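Long-range contact in DPSA (Streptomyces coelicolor, PDB 4CY9), which probably oxidises and stores iron inside a twelve-subunit Dps shell of the ferritin superfamily and may also bind DNA: residues H40-V53 against Y98-G110. Numbering follows the deposited sequence.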
ATOM      1  N   HIS A  40      18.172  -6.507  23.762  1.00  9.62           N
ATOM      2  CA  HIS A  40      18.527  -6.142  25.171  1.00  9.61           C
ATOM      3  C   HIS A  40      18.944  -4.696  25.321  1.00 10.27           C
ATOM      4  O   HIS A  40      18.524  -4.017  26.287  1.00  9.82           O
ATOM      5  CB  HIS A  40      19.671  -7.136  25.610  1.00  9.27           C
ATOM      6  CG  HIS A  40      20.216  -6.847  26.975  1.00 10.43           C
ATOM      7  ND1 HIS A  40      19.695  -7.415  28.120  1.00 11.51           N
ATOM      8  CD2 HIS A  40      21.229  -5.968  27.381  1.00 11.21           C
ATOM      9  CE1 HIS A  40      20.380  -6.943  29.192  1.00 11.46           C
ATOM     10  NE2 HIS A  40      21.309  -6.055  28.756  1.00 11.62           N
ATOM     11  N   VAL A  41      19.777  -4.214  24.398  1.00  9.48           N
ATOM     12  CA  VAL A  41      20.177  -2.805  24.476  1.00  9.12           C
ATOM     13  C   VAL A  41      18.936  -1.934  24.266  1.00 10.78           C
ATOM     14  O   VAL A  41      18.726  -0.903  24.941  1.00 10.37           O
ATOM     15  CB  VAL A  41      21.289  -2.499  23.427  1.00  9.35           C
ATOM     16  CG1 VAL A  41      21.601  -1.006  23.475  1.00 10.36           C
ATOM     17  CG2 VAL A  41      22.578  -3.297  23.845  1.00  9.89           C
ATOM     18  N   HIS A  42      18.135  -2.210  23.241  1.00  9.54           N
ATOM     19  CA  HIS A  42      16.923  -1.427  22.957  1.00 11.16           C
ATOM     20  C   HIS A  42      16.064  -1.285  24.226  1.00 10.83           C
ATOM     21  O   HIS A  42      15.507  -0.216  24.485  1.00 11.41           O
ATOM     22  CB  HIS A  42      16.210  -2.193  21.854  1.00 10.90           C
ATOM     23  CG  HIS A  42      14.859  -1.683  21.455  1.00 14.72           C
ATOM     24  ND1 HIS A  42      14.697  -0.696  20.528  1.00 14.73           N
ATOM     25  CD2 HIS A  42      13.596  -2.260  21.652  1.00 18.32           C
ATOM     26  CE1 HIS A  42      13.387  -0.478  20.242  1.00 17.42           C
ATOM     27  NE2 HIS A  42      12.682  -1.479  20.963  1.00 22.94           N
ATOM     28  N   TRP A  43      15.916  -2.347  24.986  1.00 10.08           N
ATOM     29  CA  TRP A  43      15.014  -2.279  26.167  1.00 10.45           C
ATOM     30  C   TRP A  43      15.628  -1.570  27.323  1.00 13.34           C
ATOM     31  O   TRP A  43      14.893  -1.002  28.140  1.00 13.70           O
ATOM     32  CB  TRP A  43      14.701  -3.715  26.640  1.00 10.34           C
ATOM     33  CG  TRP A  43      13.954  -4.532  25.621  1.00 10.59           C
ATOM     34  CD1 TRP A  43      13.007  -4.108  24.713  1.00 10.38           C
ATOM     35  CD2 TRP A  43      14.109  -5.959  25.396  1.00 10.69           C
ATOM     36  NE1 TRP A  43      12.586  -5.139  23.926  1.00 10.83           N
ATOM     37  CE2 TRP A  43      13.205  -6.303  24.320  1.00 10.26           C
ATOM     38  CE3 TRP A  43      14.896  -6.966  26.001  1.00 10.19           C
ATOM     39  CZ2 TRP A  43      13.068  -7.619  23.809  1.00 10.89           C
ATOM     40  CZ3 TRP A  43      14.710  -8.310  25.525  1.00 10.04           C
ATOM     41  CH2 TRP A  43      13.829  -8.658  24.471  1.00 10.26           C
ATOM     42  N   ASN A  44      16.959  -1.540  27.407  1.00 10.48           N
ATOM     43  CA  ASN A  44      17.625  -1.131  28.644  1.00 11.61           C
ATOM     44  C   ASN A  44      18.496   0.117  28.494  1.00 12.93           C
ATOM     45  O   ASN A  44      19.223   0.465  29.417  1.00 14.12           O
ATOM     46  CB  ASN A  44      18.520  -2.289  29.141  1.00 12.50           C
ATOM     47  CG  ASN A  44      17.653  -3.509  29.564  1.00 14.74           C
ATOM     48  OD1 ASN A  44      17.769  -4.655  29.014  1.00 15.69           O
ATOM     49  ND2 ASN A  44      16.703  -3.232  30.467  1.00 12.39           N
ATOM     50  N   VAL A  45      18.359   0.872  27.409  1.00 11.65           N
ATOM     51  CA  VAL A  45      18.992   2.176  27.301  0.50 10.42           C
ATOM     52  C   VAL A  45      18.171   3.237  28.066  1.00 10.41           C
ATOM     53  O   VAL A  45      16.946   3.173  28.019  1.00 11.74           O
ATOM     54  CB  VAL A  45      19.058   2.669  25.789  0.50 10.52           C
ATOM     55  CG1 VAL A  45      20.236   2.028  25.094  0.50 10.43           C
ATOM     56  CG2 VAL A  45      17.758   2.419  24.978  0.50 10.68           C
ATOM     57  N   VAL A  46      18.843   4.184  28.687  1.00  9.84           N
ATOM     58  CA  VAL A  46      18.183   5.319  29.404  1.00 10.81           C
ATOM     59  C   VAL A  46      18.946   6.603  29.084  1.00 11.72           C
ATOM     60  O   VAL A  46      20.024   6.616  28.452  1.00 12.32           O
ATOM     61  CB  VAL A  46      18.185   5.030  30.975  1.00 11.68           C
ATOM     62  CG1 VAL A  46      17.287   3.780  31.234  1.00 14.47           C
ATOM     63  CG2 VAL A  46      19.610   4.858  31.542  1.00 13.24           C
ATOM     64  N   GLY A  47      18.403   7.675  29.645  1.00 11.76           N
ATOM     65  CA  GLY A  47      19.050   8.978  29.568  1.00 11.78           C
ATOM     66  C   GLY A  47      18.527   9.719  28.373  1.00 12.24           C
ATOM     67  O   GLY A  47      17.686   9.299  27.640  1.00 11.92           O
ATOM     68  N   PRO A  48      19.053  10.977  28.159  1.00 13.72           N
ATOM     69  CA  PRO A  48      18.461  11.956  27.281  1.00 14.36           C
ATOM     70  C   PRO A  48      18.546  11.592  25.846  1.00 14.82           C
ATOM     71  O   PRO A  48      17.755  12.140  25.037  1.00 14.99           O
ATOM     72  CB  PRO A  48      19.329  13.229  27.551  1.00 18.30           C
ATOM     73  CG  PRO A  48      20.096  13.008  28.708  1.00 24.38           C
ATOM     74  CD  PRO A  48      20.028  11.549  29.127  1.00 16.79           C
ATOM     75  N   HIS A  49      19.391  10.605  25.471  1.00 13.59           N
ATOM     76  CA  HIS A  49      19.352  10.105  24.066  1.00 13.39           C
ATOM     77  C   HIS A  49      18.513   8.852  23.913  1.00 14.52           C
ATOM     78  O   HIS A  49      18.634   8.176  22.914  1.00 16.47           O
ATOM     79  CB  HIS A  49      20.827   9.791  23.634  1.00 13.42           C
ATOM     80  CG  HIS A  49      21.677  11.049  23.644  1.00 16.03           C
ATOM     81  ND1 HIS A  49      21.561  11.975  22.587  1.00 19.42           N
ATOM     82  CD2 HIS A  49      22.587  11.513  24.491  1.00 19.73           C
ATOM     83  CE1 HIS A  49      22.421  12.998  22.896  1.00 17.68           C
ATOM     84  NE2 HIS A  49      22.983  12.757  24.029  1.00 18.28           N
ATOM     85  N   PHE A  50      17.637   8.532  24.912  1.00 13.06           N
ATOM     86  CA  PHE A  50      16.910   7.270  24.827  1.00 15.81           C
ATOM     87  C   PHE A  50      16.217   7.037  23.470  1.00 15.25           C
ATOM     88  O   PHE A  50      16.412   6.028  22.864  1.00 14.80           O
ATOM     89  CB  PHE A  50      15.732   7.337  25.939  1.00 14.14           C
ATOM     90  CG  PHE A  50      14.779   6.190  25.808  1.00 12.89           C
ATOM     91  CD1 PHE A  50      15.160   4.906  26.246  1.00 15.09           C
ATOM     92  CD2 PHE A  50      13.462   6.405  25.382  1.00 14.29           C
ATOM     93  CE1 PHE A  50      14.236   3.805  26.152  1.00 14.76           C
ATOM     94  CE2 PHE A  50      12.618   5.378  25.203  1.00 14.60           C
ATOM     95  CZ  PHE A  50      12.930   4.031  25.619  1.00 16.49           C
ATOM     96  N   ILE A  51      15.334   7.963  23.069  1.00 15.58           N
ATOM     97  CA  ILE A  51      14.378   7.556  21.996  1.00 15.56           C
ATOM     98  C   ILE A  51      15.190   7.391  20.716  1.00 17.87           C
ATOM     99  O   ILE A  51      14.944   6.501  19.850  1.00 16.84           O
ATOM    100  CB  ILE A  51      13.074   8.489  21.986  1.00 13.32           C
ATOM    101  CG1 ILE A  51      11.996   7.912  20.997  1.00 14.70           C
ATOM    102  CG2 ILE A  51      13.484   9.891  21.438  1.00 16.06           C
ATOM    103  CD1 ILE A  51      11.457   6.608  21.631  1.00 17.60           C
ATOM    104  N   ALA A  52      16.195   8.263  20.506  1.00 16.59           N
ATOM    105  CA  ALA A  52      16.948   8.140  19.284  1.00 19.74           C
ATOM    106  C   ALA A  52      17.688   6.819  19.148  1.00 20.25           C
ATOM    107  O   ALA A  52      17.671   6.195  18.065  1.00 19.42           O
ATOM    108  CB  ALA A  52      17.977   9.319  19.161  1.00 20.73           C
ATOM    109  N   VAL A  53      18.370   6.397  20.208  1.00 16.12           N
ATOM    110  CA  VAL A  53      19.068   5.159  20.163  1.00 13.45           C
ATOM    111  C   VAL A  53      18.100   3.936  20.065  1.00 14.02           C
ATOM    112  O   VAL A  53      18.337   2.969  19.387  1.00 14.58           O
ATOM    113  CB  VAL A  53      20.085   5.100  21.357  1.00 16.76           C
ATOM    114  CG1 VAL A  53      20.694   3.747  21.473  1.00 19.02           C
ATOM    115  CG2 VAL A  53      21.106   6.262  21.145  1.00 20.19           C
ATOM    116  N   TYR A  98      26.993 -10.259  26.503  1.00 13.12           N
ATOM    117  CA  TYR A  98      27.038  -8.768  26.655  1.00 12.70           C
ATOM    118  C   TYR A  98      26.789  -8.440  28.120  1.00 14.25           C
ATOM    119  O   TYR A  98      25.908  -9.011  28.746  1.00 14.77           O
ATOM    120  CB  TYR A  98      25.860  -8.211  25.825  1.00 12.39           C
ATOM    121  CG  TYR A  98      25.851  -6.716  25.744  1.00 11.82           C
ATOM    122  CD1 TYR A  98      26.756  -6.042  24.898  1.00 11.57           C
ATOM    123  CD2 TYR A  98      24.888  -6.009  26.511  1.00 10.92           C
ATOM    124  CE1 TYR A  98      26.690  -4.653  24.797  1.00 11.22           C
ATOM    125  CE2 TYR A  98      24.777  -4.611  26.413  1.00 11.13           C
ATOM    126  CZ  TYR A  98      25.719  -3.936  25.586  1.00 11.11           C
ATOM    127  OH  TYR A  98      25.580  -2.562  25.494  1.00 11.18           O
ATOM    128  N   SER A  99      27.601  -7.482  28.633  1.00 15.64           N
ATOM    129  CA  SER A  99      27.726  -7.364  30.122  1.00 17.96           C
ATOM    130  C   SER A  99      27.048  -6.110  30.666  1.00 19.66           C
ATOM    131  O   SER A  99      27.127  -5.891  31.891  1.00 22.80           O
ATOM    132  CB  SER A  99      29.264  -7.267  30.527  1.00 21.53           C
ATOM    133  OG  SER A  99      29.848  -6.133  29.885  1.00 27.39           O
ATOM    134  N   ILE A 100      26.389  -5.276  29.859  1.00 14.82           N
ATOM    135  CA  ILE A 100      25.780  -4.010  30.304  0.50 13.98           C
ATOM    136  C   ILE A 100      24.283  -4.243  30.588  1.00 15.34           C
ATOM    137  O   ILE A 100      23.571  -4.793  29.676  1.00 14.48           O
ATOM    138  CB  ILE A 100      25.859  -2.918  29.191  0.50 12.03           C
ATOM    139  CG1 ILE A 100      27.337  -2.775  28.734  0.50 12.39           C
ATOM    140  CG2 ILE A 100      25.371  -1.566  29.751  0.50 12.73           C
ATOM    141  CD1 ILE A 100      28.344  -2.502  29.903  0.50 13.03           C
ATOM    142  N   GLY A 101      23.795  -3.856  31.790  1.00 13.10           N
ATOM    143  CA  GLY A 101      22.305  -3.959  32.002  1.00 13.50           C
ATOM    144  C   GLY A 101      21.699  -2.585  31.643  1.00 14.21           C
ATOM    145  O   GLY A 101      21.778  -2.081  30.481  1.00 16.08           O
ATOM    146  N   ARG A 102      21.018  -1.956  32.613  1.00 13.43           N
ATOM    147  CA  ARG A 102      20.485  -0.641  32.313  1.00 12.65           C
ATOM    148  C   ARG A 102      21.651   0.354  32.276  1.00 17.15           C
ATOM    149  O   ARG A 102      22.564   0.343  33.187  1.00 17.04           O
ATOM    150  CB  ARG A 102      19.482  -0.224  33.442  1.00 15.50           C
ATOM    151  CG  ARG A 102      18.981   1.182  33.205  1.00 18.36           C
ATOM    152  CD  ARG A 102      18.510   1.672  34.572  1.00 26.73           C
ATOM    153  NE  ARG A 102      17.337   0.992  34.900  1.00 24.05           N
ATOM    154  CZ  ARG A 102      17.072   0.193  35.970  1.00 24.56           C
ATOM    155  NH1 ARG A 102      17.911  -0.255  36.901  1.00 24.44           N
ATOM    156  NH2 ARG A 102      15.828  -0.239  36.057  1.00 24.74           N
ATOM    157  N   ALA A 103      21.712   1.238  31.282  1.00 14.32           N
ATOM    158  CA  ALA A 103      22.838   2.228  31.220  1.00 12.61           C
ATOM    159  C   ALA A 103      22.487   3.296  30.263  1.00 12.03           C
ATOM    160  O   ALA A 103      21.589   3.164  29.458  1.00 11.16           O
ATOM    161  CB  ALA A 103      24.176   1.558  30.710  1.00 13.58           C
ATOM    162  N   ASP A 104      23.239   4.401  30.346  1.00 12.28           N
ATOM    163  CA  ASP A 104      22.942   5.446  29.413  0.50 12.92           C
ATOM    164  C   ASP A 104      23.326   5.005  27.960  1.00 13.92           C
ATOM    165  O   ASP A 104      24.084   4.122  27.699  1.00 13.03           O
ATOM    166  CB  ASP A 104      23.664   6.739  29.783  0.50 15.22           C
ATOM    167  CG  ASP A 104      24.979   6.888  29.075  0.50 18.00           C
ATOM    168  OD1 ASP A 104      25.851   6.036  29.268  0.50 18.06           O
ATOM    169  OD2 ASP A 104      25.086   7.755  28.158  0.50 21.80           O
ATOM    170  N   ALA A 105      22.688   5.675  27.028  1.00 16.24           N
ATOM    171  CA  ALA A 105      22.614   5.208  25.665  1.00 24.94           C
ATOM    172  C   ALA A 105      23.956   5.282  25.121  1.00 20.87           C
ATOM    173  O   ALA A 105      24.442   4.317  24.414  1.00 22.91           O
ATOM    174  CB  ALA A 105      21.488   5.973  24.807  1.00 22.48           C
ATOM    175  N   ILE A 106      24.717   6.279  25.478  1.00 27.56           N
ATOM    176  CA  ILE A 106      26.048   6.343  25.095  1.00 31.58           C
ATOM    177  C   ILE A 106      27.077   5.368  25.650  1.00 29.57           C
ATOM    178  O   ILE A 106      27.898   4.900  24.844  1.00 25.99           O
ATOM    179  CB  ILE A 106      26.583   7.841  24.881  1.00 44.33           C
ATOM    180  N   ALA A 107      26.930   4.837  26.886  1.00 21.75           N
ATOM    181  CA  ALA A 107      27.581   3.785  27.397  1.00 16.43           C
ATOM    182  C   ALA A 107      27.268   2.423  26.624  1.00 16.91           C
ATOM    183  O   ALA A 107      28.150   1.511  26.416  1.00 16.26           O
ATOM    184  CB  ALA A 107      27.266   3.558  28.862  1.00 22.86           C
ATOM    185  N   HIS A 108      25.991   2.207  26.358  1.00 11.82           N
ATOM    186  CA  HIS A 108      25.646   0.986  25.574  1.00 10.84           C
ATOM    187  C   HIS A 108      26.265   1.071  24.177  1.00 10.62           C
ATOM    188  O   HIS A 108      26.716   0.023  23.644  1.00 12.06           O
ATOM    189  CB  HIS A 108      24.151   0.896  25.394  1.00 11.13           C
ATOM    190  CG  HIS A 108      23.484   0.201  26.526  1.00 11.34           C
ATOM    191  ND1 HIS A 108      23.683  -1.141  26.742  1.00 11.26           N
ATOM    192  CD2 HIS A 108      22.474   0.632  27.467  1.00 11.34           C
ATOM    193  CE1 HIS A 108      22.955  -1.577  27.822  1.00 11.58           C
ATOM    194  NE2 HIS A 108      22.205  -0.493  28.276  1.00 11.85           N
ATOM    195  N   LEU A 109      26.288   2.239  23.561  1.00 10.70           N
ATOM    196  CA  LEU A 109      26.857   2.297  22.181  1.00 11.67           C
ATOM    197  C   LEU A 109      28.367   1.968  22.267  1.00 12.31           C
ATOM    198  O   LEU A 109      28.873   1.301  21.365  1.00 10.71           O
ATOM    199  CB  LEU A 109      26.688   3.726  21.570  1.00 13.17           C
ATOM    200  CG  LEU A 109      25.179   3.969  21.201  1.00 15.02           C
ATOM    201  CD1 LEU A 109      25.050   5.320  20.484  1.00 15.68           C
ATOM    202  CD2 LEU A 109      24.594   2.859  20.296  1.00 15.47           C
ATOM    203  N   GLY A 110      29.118   2.459  23.284  1.00 12.14           N
ATOM    204  CA  GLY A 110      30.504   2.036  23.495  1.00 13.71           C
ATOM    205  C   GLY A 110      30.677   0.516  23.523  1.00 14.06           C
ATOM    206  O   GLY A 110      31.609  -0.049  22.907  1.00 13.76           O
TER
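V45 and V46 pair in parallel with A103 and D104: A103 N donates to N44 O (3.2 Å), V46 N to A103 O (3.0 Å), and a weak bond from A105 N to V46 O ends the ladder. CA-H...O contacts run from R102 CA to N44 O and from D104 CA to V46 O, each 3.3 Å.

Before this ladder, the H40 imidazole reaches the chain leading into it. CB points toward 98-110, and CG anti to the backbone N (chi1 176°) carries NE2 to I100 O, to which it donates at 2.7 Å with the acceptor near the ring plane; ND1 is taken by G84 N of a neighbouring subunit, so both ring nitrogens are engaged. H40 and Y98 meet rim to rim, planes at 72°.

In this ferritin-like four-helix bundle, the two-residue strands tie the turn between helices 14-44 and 50-77 to the start of helix 105-133, where D104 is the N-cap; in the conformer given, its OD1 accepts from A107 N.

H108 is bonded at its edge: ND1 shares a hydrogen bond with Y98 OH (2.7 Å), while NE2 bonds weakly to G101 O and N44 O. V45 CG1 meets H108 CD2 (3.5 Å), V41 CG1 packs on H108 CB, and V41 CG2 touches Y98 CE2 and OH. Across the helix start, the A105 methyl touches V53 CG2 (3.7 Å) and H49 CB. On the other flank V46 CG1 lies against R102 CG; R102 NE forms a salt bridge with E160 of a different neighbouring subunit from the one supplying G84.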